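Local coordinates for early 35 kDa protein (Autographa californica nucleopolyhedrovirus, PDB 1P35) that blocks host-cell apoptosis during infection by inhibiting caspases and also suppresses the insect host's antiviral RNA interference response, at residues A[132-140]-A[181-189]. Sequence-based numbering, arbitrary orientation.
Sequences YEKYCLPKL and FAHEINDTG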
loop_
_atom_site.group_PDB
_atom_site.type_symbol
_atom_site.label_atom_id
_atom_site.label_comp_id
_atom_site.label_asym_id
_atom_site.label_seq_id
_atom_site.Cartn_x
_atom_site.Cartn_y
_atom_site.Cartn_z
ATOM N N TYR A 132 23.334 28.977 9.545
ATOM C CA TYR A 132 23.906 27.698 9.192
ATOM C C TYR A 132 25.115 27.322 10.072
ATOM O O TYR A 132 25.204 26.197 10.582
ATOM C CB TYR A 132 24.332 27.703 7.709
ATOM C CG TYR A 132 24.949 26.372 7.294
ATOM C CD1 TYR A 132 26.284 26.103 7.542
ATOM C CD2 TYR A 132 24.175 25.361 6.758
ATOM C CE1 TYR A 132 26.839 24.860 7.285
ATOM C CE2 TYR A 132 24.737 24.086 6.489
ATOM C CZ TYR A 132 26.072 23.852 6.769
ATOM O OH TYR A 132 26.632 22.577 6.586
ATOM N N GLU A 133 26.060 28.246 10.213
ATOM C CA GLU A 133 27.268 28.005 11.003
ATOM C C GLU A 133 26.940 27.852 12.482
ATOM O O GLU A 133 27.644 27.144 13.231
ATOM C CB GLU A 133 28.293 29.145 10.797
ATOM C CG GLU A 133 29.496 29.116 11.757
ATOM C CD GLU A 133 30.661 29.983 11.284
ATOM O OE1 GLU A 133 30.393 31.114 10.841
ATOM O OE2 GLU A 133 31.836 29.541 11.372
ATOM N N LYS A 134 25.871 28.508 12.911
ATOM C CA LYS A 134 25.460 28.406 14.313
ATOM C C LYS A 134 24.604 27.168 14.611
ATOM O O LYS A 134 24.807 26.486 15.613
ATOM C CB LYS A 134 24.637 29.614 14.729
ATOM C CG LYS A 134 24.315 29.578 16.242
ATOM C CD LYS A 134 23.490 30.789 16.641
ATOM C CE LYS A 134 23.333 30.894 18.155
ATOM N NZ LYS A 134 22.468 32.086 18.428
ATOM N N TYR A 135 23.658 26.868 13.727
ATOM C CA TYR A 135 22.752 25.777 14.022
ATOM C C TYR A 135 22.962 24.446 13.321
ATOM O O TYR A 135 22.513 23.418 13.829
ATOM C CB TYR A 135 21.323 26.250 13.786
ATOM C CG TYR A 135 20.943 27.435 14.649
ATOM C CD1 TYR A 135 20.856 27.309 16.044
ATOM C CD2 TYR A 135 20.601 28.661 14.068
ATOM C CE1 TYR A 135 20.418 28.380 16.852
ATOM C CE2 TYR A 135 20.166 29.743 14.852
ATOM C CZ TYR A 135 20.074 29.588 16.244
ATOM O OH TYR A 135 19.620 30.623 17.011
ATOM N N CYS A 136 23.631 24.479 12.168
ATOM C CA CYS A 136 23.875 23.297 11.371
ATOM C C CYS A 136 25.318 22.783 11.407
ATOM O O CYS A 136 25.549 21.616 11.727
ATOM C CB CYS A 136 23.499 23.583 9.915
ATOM S SG CYS A 136 21.782 24.200 9.659
ATOM N N LEU A 137 26.294 23.647 11.096
ATOM C CA LEU A 137 27.678 23.201 11.032
ATOM C C LEU A 137 28.096 22.308 12.178
ATOM O O LEU A 137 28.629 21.213 11.940
ATOM C CB LEU A 137 28.633 24.380 10.953
ATOM C CG LEU A 137 30.046 23.898 10.631
ATOM C CD1 LEU A 137 30.108 23.587 9.111
ATOM C CD2 LEU A 137 31.077 24.958 11.007
ATOM N N PRO A 138 27.790 22.719 13.440
ATOM C CA PRO A 138 28.148 21.956 14.661
ATOM C C PRO A 138 27.601 20.497 14.710
ATOM O O PRO A 138 28.167 19.630 15.382
ATOM C CB PRO A 138 27.567 22.816 15.814
ATOM C CG PRO A 138 27.580 24.251 15.244
ATOM C CD PRO A 138 27.004 23.909 13.798
ATOM N N LYS A 139 26.513 20.216 14.000
ATOM C CA LYS A 139 25.963 18.868 14.037
ATOM C C LYS A 139 26.569 18.034 12.914
ATOM O O LYS A 139 26.258 16.856 12.780
ATOM C CB LYS A 139 24.420 18.923 13.921
ATOM C CG LYS A 139 23.709 19.838 15.008
ATOM C CD LYS A 139 24.202 19.459 16.427
ATOM C CE LYS A 139 23.765 18.048 16.803
ATOM N NZ LYS A 139 24.404 17.475 18.027
ATOM N N LEU A 140 27.462 18.660 12.138
ATOM C CA LEU A 140 28.103 18.027 10.981
ATOM C C LEU A 140 29.610 17.815 11.090
ATOM O O LEU A 140 30.154 16.972 10.393
ATOM C CB LEU A 140 27.788 18.847 9.726
ATOM C CG LEU A 140 26.293 18.879 9.374
ATOM C CD1 LEU A 140 26.092 19.780 8.207
ATOM C CD2 LEU A 140 25.740 17.420 9.028
ATOM N N PHE A 181 20.064 10.480 13.112
ATOM C CA PHE A 181 18.892 10.962 13.836
ATOM C C PHE A 181 19.002 12.422 14.227
ATOM O O PHE A 181 17.978 13.078 14.430
ATOM C CB PHE A 181 18.649 10.135 15.118
ATOM C CG PHE A 181 18.235 8.725 14.861
ATOM C CD1 PHE A 181 17.212 8.440 13.980
ATOM C CD2 PHE A 181 18.845 7.673 15.546
ATOM C CE1 PHE A 181 16.779 7.129 13.780
ATOM C CE2 PHE A 181 18.424 6.350 15.349
ATOM C CZ PHE A 181 17.374 6.085 14.457
ATOM N N ALA A 182 20.218 12.950 14.354
ATOM C CA ALA A 182 20.348 14.348 14.805
ATOM C C ALA A 182 19.725 15.428 13.902
ATOM O O ALA A 182 19.652 15.298 12.649
ATOM C CB ALA A 182 21.859 14.697 15.081
ATOM N N HIS A 183 19.296 16.502 14.558
ATOM C CA HIS A 183 18.656 17.628 13.877
ATOM C C HIS A 183 19.591 18.828 13.969
ATOM O O HIS A 183 20.611 18.793 14.715
ATOM C CB HIS A 183 17.350 18.028 14.588
ATOM C CG HIS A 183 16.440 16.876 14.911
ATOM N ND1 HIS A 183 15.431 16.461 14.074
ATOM C CD2 HIS A 183 16.397 16.054 15.985
ATOM C CE1 HIS A 183 14.800 15.438 14.617
ATOM N NE2 HIS A 183 15.367 15.169 15.779
ATOM N N GLU A 184 19.272 19.877 13.200
ATOM C CA GLU A 184 20.041 21.088 13.334
ATOM C C GLU A 184 19.700 21.597 14.776
ATOM O O GLU A 184 18.623 21.322 15.312
ATOM C CB GLU A 184 19.576 22.121 12.340
ATOM C CG GLU A 184 18.156 22.524 12.530
ATOM C CD GLU A 184 17.154 21.587 11.862
ATOM O OE1 GLU A 184 17.471 20.421 11.570
ATOM O OE2 GLU A 184 16.019 22.024 11.649
ATOM N N ILE A 185 20.603 22.342 15.394
ATOM C CA ILE A 185 20.355 22.882 16.751
ATOM C C ILE A 185 19.220 23.915 16.738
ATOM O O ILE A 185 18.994 24.537 15.694
ATOM C CB ILE A 185 21.631 23.578 17.260
ATOM C CG1 ILE A 185 22.805 22.598 17.173
ATOM C CG2 ILE A 185 21.449 24.080 18.702
ATOM C CD1 ILE A 185 24.164 23.245 17.455
ATOM N N ASN A 186 18.473 24.066 17.847
ATOM C CA ASN A 186 17.418 25.123 17.957
ATOM C C ASN A 186 17.625 25.857 19.309
ATOM O O ASN A 186 18.344 25.377 20.194
ATOM C CB ASN A 186 15.964 24.606 17.897
ATOM C CG ASN A 186 15.611 23.696 19.084
ATOM O OD1 ASN A 186 15.836 24.041 20.264
ATOM N ND2 ASN A 186 15.053 22.532 18.773
ATOM N N ASP A 187 16.987 27.006 19.480
ATOM C CA ASP A 187 17.224 27.802 20.688
ATOM C C ASP A 187 16.721 27.245 21.997
ATOM O O ASP A 187 17.336 27.447 23.033
ATOM C CB ASP A 187 16.662 29.214 20.502
ATOM C CG ASP A 187 17.286 29.931 19.329
ATOM O OD1 ASP A 187 18.532 30.106 19.329
ATOM O OD2 ASP A 187 16.527 30.305 18.410
ATOM N N THR A 188 15.606 26.545 21.948
ATOM C CA THR A 188 15.033 25.978 23.140
ATOM C C THR A 188 15.872 24.831 23.758
ATOM O O THR A 188 15.901 24.669 24.964
ATOM C CB THR A 188 13.621 25.459 22.827
ATOM O OG1 THR A 188 13.715 24.208 22.130
ATOM C CG2 THR A 188 12.893 26.435 21.927
ATOM N N GLY A 189 16.548 24.040 22.932
ATOM C CA GLY A 189 17.326 22.893 23.434
ATOM C C GLY A 189 16.504 21.601 23.559
ATOM O O GLY A 189 16.987 20.609 24.067
#
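Tyr135, on helix 126-135, holds the loop 181-189 by its backbone O, which accepts from Ile185 N at 2.7 Å, and by its ring hydroxyl, which gives a hydrogen bond to Asp187 OD1 at 2.6 Å. That carboxylate oxygen lies near the ring plane and is met on its syn side, with ring and carboxylate planes 79° apart. Chi1 of -60° sets CG anti to the carbonyl carbon, which carries the ring along the loop past Ile185; Ile185 CB lies in plane at the ring edge, 4.0 Å from Tyr135 CD1, and Ile185 O comes in obliquely. Ile185 CD1 meets Pro138 CB at 3.8 Å, while its CG1 packs across Lys139 CD at 3.5 Å. Bent at chi2 and chi3, the lysine runs its methylenes past His183 O, and NZ hydrogen-bonds to Asn289 O. Toward strand 2-4, Glu184 CB rests against Cys136 SG at 4.0 Å. Lys134 NZ stays 4.5 Å from Asp187 OD1, too long for a salt bridge, though the lysine's positive charge may still stabilise the ionised carboxylate. Asp187 is poorly ordered, so the loop between strands 176-179 and 191-199 is probably tied to helices 126-135 and 137-140 more firmly by Ile185, through its N-H and packed side chain.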